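Local coordinates for Myo-inositol-1-phosphate synthase-related protein (Thermotoga maritima MSB8, PDB 3CIN) that binds nicotinamide-adenine-dinucleotide in a Rossmann-type domain and is related to the myo-inositol-1-phosphate synthase family, at residues A[113-117]-A[118-122]; A[274-277]-A[278-282]; A[353-356]-A[357-360]. All coordinates share one frame; numbering follows the deposited sequence. Where two conformers were deposited one is given.

Interaction 1: A[113-117]-A[118-122]; sequences GLEDS and MTLKE
M118 folds its side chain back over the 3-10 turn 114-116, overlapping the carbonyl of L114 and running alongside the L114 side chain in the same direction. Its CG sits 3.3 Å from L114 O. Because the chain is extended at chi2 but bends at chi3 (77°), the terminal methyl CE turns toward L114 CD2, 4.1 Å away, and also passes 3.6 Å from S117 OG. That hydroxyl is itself tied down: S117 OG donates to L114 O at 3.2 Å, 15° from the carbonyl plane, and the same oxygen accepts the backbone N-H of S117, so two donors from one residue grip a carbonyl that the methionine covers. Deeper in, E115 CB meets L120 CD2 at 3.9 Å, an aliphatic touch between the turn and the first turn of helix 120-134. The carboxylate of E115 leads away from this contact, to the backbone amides of H100 and L101, and the E115 side chain comes within about 7 Å of the bound nicotinamide-adenine-dinucleotide.

The helix starts with a capping box. T119 is the N-cap; E122 N donates to T119 OG1 at 3.2 Å, and in turn E122 OE1 accepts from T119 N on its anti lone pair, at 2.9 Å with an N-H...O angle of 163°. Across the 3-10 turn, D116 OD2 receives the N-H of G113 from above the carboxylate plane, while H100 NE2 holds OD1. L114 continues inward against A123, T126 and L127 of the same helix.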
loop_
_atom_site.group_PDB
_atom_site.type_symbol
_atom_site.label_atom_id
_atom_site.label_comp_id
_atom_site.label_asym_id
_atom_site.label_seq_id
_atom_site.Cartn_x
_atom_site.Cartn_y
_atom_site.Cartn_z
ATOM N N GLY A 113 -7.456 -44.359 5.816
ATOM C CA GLY A 113 -8.781 -44.216 5.249
ATOM C C GLY A 113 -9.552 -45.500 5.262
ATOM O O GLY A 113 -8.978 -46.597 5.162
ATOM N N LEU A 114 -10.853 -45.390 5.429
ATOM C CA LEU A 114 -11.724 -46.570 5.363
ATOM C C LEU A 114 -11.477 -47.344 4.061
ATOM O O LEU A 114 -11.456 -48.568 4.054
ATOM C CB LEU A 114 -13.189 -46.143 5.483
ATOM C CG LEU A 114 -13.648 -45.641 6.842
ATOM C CD1 LEU A 114 -15.069 -45.056 6.754
ATOM C CD2 LEU A 114 -13.582 -46.833 7.829
ATOM N N GLU A 115 -11.203 -46.643 2.970
ATOM C CA GLU A 115 -11.217 -47.288 1.636
ATOM C C GLU A 115 -9.911 -48.054 1.368
ATOM O O GLU A 115 -9.746 -48.661 0.316
ATOM C CB GLU A 115 -11.583 -46.267 0.528
ATOM C CG GLU A 115 -10.433 -45.390 -0.020
ATOM C CD GLU A 115 -9.940 -44.275 0.892
ATOM O OE1 GLU A 115 -10.324 -44.218 2.076
ATOM O OE2 GLU A 115 -9.122 -43.461 0.381
ATOM N N ASP A 116 -9.004 -48.030 2.350
ATOM C CA ASP A 116 -7.806 -48.878 2.378
ATOM C C ASP A 116 -8.167 -50.344 2.630
ATOM O O ASP A 116 -7.404 -51.242 2.282
ATOM C CB ASP A 116 -6.878 -48.463 3.509
ATOM C CG ASP A 116 -6.242 -47.076 3.306
ATOM O OD1 ASP A 116 -6.142 -46.579 2.165
ATOM O OD2 ASP A 116 -5.800 -46.501 4.313
ATOM N N SER A 117 -9.314 -50.586 3.261
ATOM C CA SER A 117 -9.719 -51.945 3.606
ATOM C C SER A 117 -11.076 -52.346 3.051
ATOM O O SER A 117 -11.596 -53.425 3.393
ATOM C CB SER A 117 -9.751 -52.062 5.122
ATOM O OG SER A 117 -10.825 -51.304 5.657
ATOM N N MET A 118 -11.676 -51.489 2.224
ATOM C CA MET A 118 -13.027 -51.738 1.709
ATOM C C MET A 118 -13.276 -50.885 0.473
ATOM O O MET A 118 -12.506 -49.971 0.176
ATOM C CB MET A 118 -14.098 -51.525 2.803
ATOM C CG MET A 118 -14.274 -50.103 3.291
ATOM S SD MET A 118 -15.354 -49.910 4.735
ATOM C CE MET A 118 -14.278 -50.448 6.057
ATOM N N THR A 119 -14.315 -51.220 -0.296
ATOM C CA THR A 119 -14.677 -50.395 -1.451
ATOM C C THR A 119 -15.274 -49.041 -1.036
ATOM O O THR A 119 -15.705 -48.862 0.094
ATOM C CB THR A 119 -15.697 -51.128 -2.310
ATOM O OG1 THR A 119 -16.915 -51.305 -1.557
ATOM C CG2 THR A 119 -15.113 -52.508 -2.720
ATOM N N LEU A 120 -15.348 -48.098 -1.984
ATOM C CA LEU A 120 -15.968 -46.807 -1.672
ATOM C C LEU A 120 -17.437 -46.990 -1.210
ATOM O O LEU A 120 -17.927 -46.326 -0.284
ATOM C CB LEU A 120 -15.918 -45.884 -2.884
ATOM C CG LEU A 120 -14.525 -45.244 -3.067
ATOM C CD1 LEU A 120 -14.466 -44.456 -4.369
ATOM C CD2 LEU A 120 -14.105 -44.404 -1.862
ATOM N N LYS A 121 -18.145 -47.893 -1.873
ATOM C CA LYS A 121 -19.542 -48.119 -1.543
ATOM C C LYS A 121 -19.662 -48.623 -0.105
ATOM O O LYS A 121 -20.559 -48.221 0.640
ATOM C CB LYS A 121 -20.161 -49.117 -2.520
ATOM C CG LYS A 121 -21.656 -49.289 -2.376
ATOM C CD LYS A 121 -22.241 -50.087 -3.589
ATOM C CE LYS A 121 -23.780 -50.100 -3.605
ATOM N NZ LYS A 121 -24.413 -50.835 -4.816
ATOM N N GLU A 122 -18.777 -49.530 0.265
ATOM C CA GLU A 122 -18.723 -50.013 1.643
ATOM C C GLU A 122 -18.338 -48.949 2.658
ATOM O O GLU A 122 -18.904 -48.910 3.771
ATOM C CB GLU A 122 -17.727 -51.167 1.756
ATOM C CG GLU A 122 -18.262 -52.446 1.110
ATOM C CD GLU A 122 -17.254 -53.571 0.995
ATOM O OE1 GLU A 122 -16.036 -53.309 0.761
ATOM O OE2 GLU A 122 -17.716 -54.754 1.108
#

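Interaction 2: A[274-277]-A[278-282]; sequences SSIV and KDILG
S275 and D279 meet through their side chains one helical turn apart: S275 OG donates to D279 OD2 at 3.1 Å, approaching from above the carboxylate plane, 45° out of it. The contact is reinforced by the backbone, since D279 N donates to S275 O over 2.9 Å. D279 CG is placed beside its own backbone N (chi1 -77°), which swings the carboxylate back toward the start of the helix and brings CG to 3.0 Å from S275 O.

On the other flanks the same i to i+4 spacing pairs apolar groups. I276 and I280 lie side by side, CD1 of I276 touching CG1 of I280 at 4.0 Å; V277 and L281 likewise lie alongside each other, pointing the same way, with V277 CG1 3.8 Å from L281 CD1. Beneath each pair a backbone bond sets the spacing, I280 N to I276 O at 3.0 Å and L281 N to V277 O at 2.9 Å.

These residues form the short helix 276-281, with S275 at its N-cap position, although the serine hydroxyl reaches the aspartate and makes no capping bond. G282 leaves the helix with positive phi (88°), its N-H still bonded to K278 O.

Further out, D279 OD2 also accepts the backbone N-H of N373, so the carboxylate joins the helix to the loop carrying E371, a magnesium ligand; the ion is about 7 Å from the D279 side chain. The apolar flank rests on A230, L233 and S234 of helix 225-238 and on H287 and I289 of strand 287-294.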
loop_
_atom_site.group_PDB
_atom_site.type_symbol
_atom_site.label_atom_id
_atom_site.label_comp_id
_atom_site.label_asym_id
_atom_site.label_seq_id
_atom_site.Cartn_x
_atom_site.Cartn_y
_atom_site.Cartn_z
ATOM N N SER A 274 -11.916 -17.847 -10.922
ATOM C CA SER A 274 -13.006 -17.015 -10.340
ATOM C C SER A 274 -13.813 -16.439 -11.474
ATOM O O SER A 274 -13.282 -16.259 -12.558
ATOM C CB SER A 274 -12.377 -15.852 -9.545
ATOM O OG SER A 274 -11.500 -15.104 -10.398
ATOM N N SER A 275 -15.111 -16.263 -11.253
ATOM C CA SER A 275 -15.938 -15.512 -12.191
ATOM C C SER A 275 -16.365 -14.206 -11.538
ATOM O O SER A 275 -17.209 -13.508 -12.083
ATOM C CB SER A 275 -17.170 -16.329 -12.566
ATOM O OG SER A 275 -17.820 -16.689 -11.366
ATOM N N ILE A 276 -15.794 -13.869 -10.381
ATOM C CA ILE A 276 -16.206 -12.680 -9.663
ATOM C C ILE A 276 -16.221 -11.410 -10.498
ATOM O O ILE A 276 -17.145 -10.628 -10.429
ATOM C CB ILE A 276 -15.346 -12.437 -8.370
ATOM C CG1 ILE A 276 -16.079 -11.425 -7.526
ATOM C CG2 ILE A 276 -13.903 -11.999 -8.667
ATOM C CD1 ILE A 276 -17.396 -11.977 -7.032
ATOM N N VAL A 277 -15.208 -11.198 -11.316
ATOM C CA VAL A 277 -15.114 -9.956 -12.086
ATOM C C VAL A 277 -16.245 -9.788 -13.085
ATOM O O VAL A 277 -16.895 -8.745 -13.136
ATOM C CB VAL A 277 -13.766 -9.865 -12.766
ATOM C CG1 VAL A 277 -13.663 -8.667 -13.698
ATOM C CG2 VAL A 277 -12.632 -9.933 -11.711
ATOM N N LYS A 278 -16.515 -10.812 -13.890
ATOM C CA LYS A 278 -17.592 -10.694 -14.832
ATOM C C LYS A 278 -18.948 -10.705 -14.096
ATOM O O LYS A 278 -19.890 -10.044 -14.550
ATOM C CB LYS A 278 -17.597 -11.823 -15.859
ATOM C CG LYS A 278 -18.602 -11.567 -16.947
ATOM C CD LYS A 278 -18.392 -12.529 -18.074
ATOM C CE LYS A 278 -19.211 -12.160 -19.289
ATOM N NZ LYS A 278 -19.147 -13.306 -20.251
ATOM N N ASP A 279 -19.035 -11.451 -12.995
ATOM C CA ASP A 279 -20.284 -11.560 -12.236
ATOM C C ASP A 279 -20.716 -10.152 -11.798
ATOM O O ASP A 279 -21.876 -9.773 -11.915
ATOM C CB ASP A 279 -20.116 -12.409 -10.979
ATOM C CG ASP A 279 -20.079 -13.924 -11.252
ATOM O OD1 ASP A 279 -20.204 -14.334 -12.445
ATOM O OD2 ASP A 279 -19.951 -14.689 -10.253
ATOM N N ILE A 280 -19.767 -9.397 -11.268
ATOM C CA ILE A 280 -20.081 -8.089 -10.656
ATOM C C ILE A 280 -20.121 -7.004 -11.718
ATOM O O ILE A 280 -21.044 -6.192 -11.745
ATOM C CB ILE A 280 -19.065 -7.720 -9.552
ATOM C CG1 ILE A 280 -19.167 -8.667 -8.337
ATOM C CG2 ILE A 280 -19.220 -6.236 -9.159
ATOM C CD1 ILE A 280 -20.587 -8.797 -7.727
ATOM N N LEU A 281 -19.131 -6.965 -12.620
ATOM C CA LEU A 281 -19.077 -5.914 -13.618
ATOM C C LEU A 281 -19.978 -6.090 -14.856
ATOM O O LEU A 281 -20.379 -5.109 -15.494
ATOM C CB LEU A 281 -17.644 -5.733 -14.126
ATOM C CG LEU A 281 -16.578 -5.322 -13.132
ATOM C CD1 LEU A 281 -15.218 -5.251 -13.845
ATOM C CD2 LEU A 281 -16.931 -3.990 -12.509
ATOM N N GLY A 282 -20.213 -7.341 -15.209
ATOM C CA GLY A 282 -20.935 -7.676 -16.433
ATOM C C GLY A 282 -20.077 -7.811 -17.683
ATOM O O GLY A 282 -20.584 -8.123 -18.748
#

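Interaction 3: A[353-356]-A[357-360]; sequences GTVY and PVNA
Strand 353-354, an outermost strand of the parallel Rossmann-type sheet, passes through V355 straight into helix 356-362, and this contact is that strand-to-helix turn. N359 reaches back across it: ND2 donates to T354 OG1 at 2.9 Å, the hydroxyl lying 4° out of the amide plane and the N-H...O angle a nearly straight 166°. With OG1 anti to the backbone N (chi1 -161°), T354 accepts from the asparagine and gives its own hydroxyl proton to V216 O of strand 214-217. The amide is fixed at its other positions too, OD1 by G218 N and ND2 by G367 O.

V355 is the helix N-cap position; N359 N donates to V355 O at 3.0 Å, and V355 CG1 packs against V358 CG2 and P357 CD, both 3.9 Å away. One turn on, A360 N bonds to Y356 O at 2.8 Å while A360 CB sits over one face of the Y356 ring, a CH-pi contact 4.0 Å from the centroid and offset toward the rim. Y356 OH is bonded to K372 O, and the tyrosine side chain touches E371, a ligand of the magnesium ion.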
loop_
_atom_site.group_PDB
_atom_site.type_symbol
_atom_site.label_atom_id
_atom_site.label_comp_id
_atom_site.label_asym_id
_atom_site.label_seq_id
_atom_site.Cartn_x
_atom_site.Cartn_y
_atom_site.Cartn_z
ATOM N N GLY A 353 -31.935 -29.372 -1.312
ATOM C CA GLY A 353 -31.212 -28.875 -2.486
ATOM C C GLY A 353 -30.242 -27.840 -1.999
ATOM O O GLY A 353 -29.721 -27.948 -0.900
ATOM N N THR A 354 -30.011 -26.802 -2.770
ATOM C CA THR A 354 -29.071 -25.750 -2.254
ATOM C C THR A 354 -29.839 -24.455 -2.033
ATOM O O THR A 354 -30.936 -24.275 -2.585
ATOM C CB THR A 354 -27.793 -25.577 -3.103
ATOM O OG1 THR A 354 -26.791 -24.915 -2.316
ATOM C CG2 THR A 354 -28.013 -24.842 -4.365
ATOM N N VAL A 355 -29.339 -23.598 -1.158
ATOM C CA VAL A 355 -30.080 -22.392 -0.749
ATOM C C VAL A 355 -29.259 -21.127 -1.156
ATOM O O VAL A 355 -28.438 -20.632 -0.413
ATOM C CB VAL A 355 -30.352 -22.428 0.783
ATOM C CG1 VAL A 355 -31.164 -21.222 1.242
ATOM C CG2 VAL A 355 -31.062 -23.763 1.166
ATOM N N TYR A 356 -29.587 -20.563 -2.326
ATOM C CA TYR A 356 -28.844 -19.392 -2.820
ATOM C C TYR A 356 -28.834 -18.179 -1.874
ATOM O O TYR A 356 -27.822 -17.551 -1.745
ATOM C CB TYR A 356 -29.383 -18.986 -4.173
ATOM C CG TYR A 356 -28.708 -17.790 -4.765
ATOM C CD1 TYR A 356 -27.373 -17.863 -5.201
ATOM C CD2 TYR A 356 -29.383 -16.590 -4.929
ATOM C CE1 TYR A 356 -26.774 -16.752 -5.818
ATOM C CE2 TYR A 356 -28.778 -15.470 -5.491
ATOM C CZ TYR A 356 -27.468 -15.561 -5.925
ATOM O OH TYR A 356 -26.853 -14.482 -6.547
ATOM N N PRO A 357 -29.957 -17.840 -1.205
ATOM C CA PRO A 357 -29.942 -16.665 -0.302
ATOM C C PRO A 357 -28.869 -16.760 0.772
ATOM O O PRO A 357 -28.260 -15.743 1.098
ATOM C CB PRO A 357 -31.349 -16.682 0.308
ATOM C CG PRO A 357 -32.197 -17.309 -0.789
ATOM C CD PRO A 357 -31.332 -18.387 -1.362
ATOM N N VAL A 358 -28.586 -17.973 1.230
ATOM C CA VAL A 358 -27.446 -18.208 2.140
ATOM C C VAL A 358 -26.098 -18.196 1.407
ATOM O O VAL A 358 -25.160 -17.500 1.789
ATOM C CB VAL A 358 -27.643 -19.498 2.922
ATOM C CG1 VAL A 358 -26.432 -19.867 3.780
ATOM C CG2 VAL A 358 -28.876 -19.371 3.864
ATOM N N ASN A 359 -25.989 -18.984 0.344
ATOM C CA ASN A 359 -24.747 -19.113 -0.399
ATOM C C ASN A 359 -24.263 -17.756 -0.876
ATOM O O ASN A 359 -23.066 -17.506 -0.841
ATOM C CB ASN A 359 -24.915 -20.011 -1.632
ATOM C CG ASN A 359 -25.349 -21.413 -1.267
ATOM O OD1 ASN A 359 -24.987 -21.934 -0.181
ATOM N ND2 ASN A 359 -25.948 -22.090 -2.262
ATOM N N ALA A 360 -25.165 -16.938 -1.383
ATOM C CA ALA A 360 -24.734 -15.659 -1.974
ATOM C C ALA A 360 -23.932 -14.750 -1.035
ATOM O O ALA A 360 -23.096 -13.944 -1.497
ATOM C CB ALA A 360 -25.924 -14.928 -2.518
#

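From the N terminus, the three contacts follow in series, each closed before the next begins, so none nests within or crosses another. Interaction 1 closes the turn leading from the loop after strand 96-97 into helix 120-134, at the periphery near the dinucleotide. Interaction 2 lies on the opposite side of the chain's centre, about 40 Å away between centres, where a short helix packs on helix 225-238 and the edge of the mixed sheet. Interaction 3 lies at strand 353-354, the outermost strand of the parallel sheet on the side away from strand 96-97. Interactions 2 and 3 approach within about 8 Å at nearest atoms without touching, and both reach the 371-374 loop beside the magnesium ion.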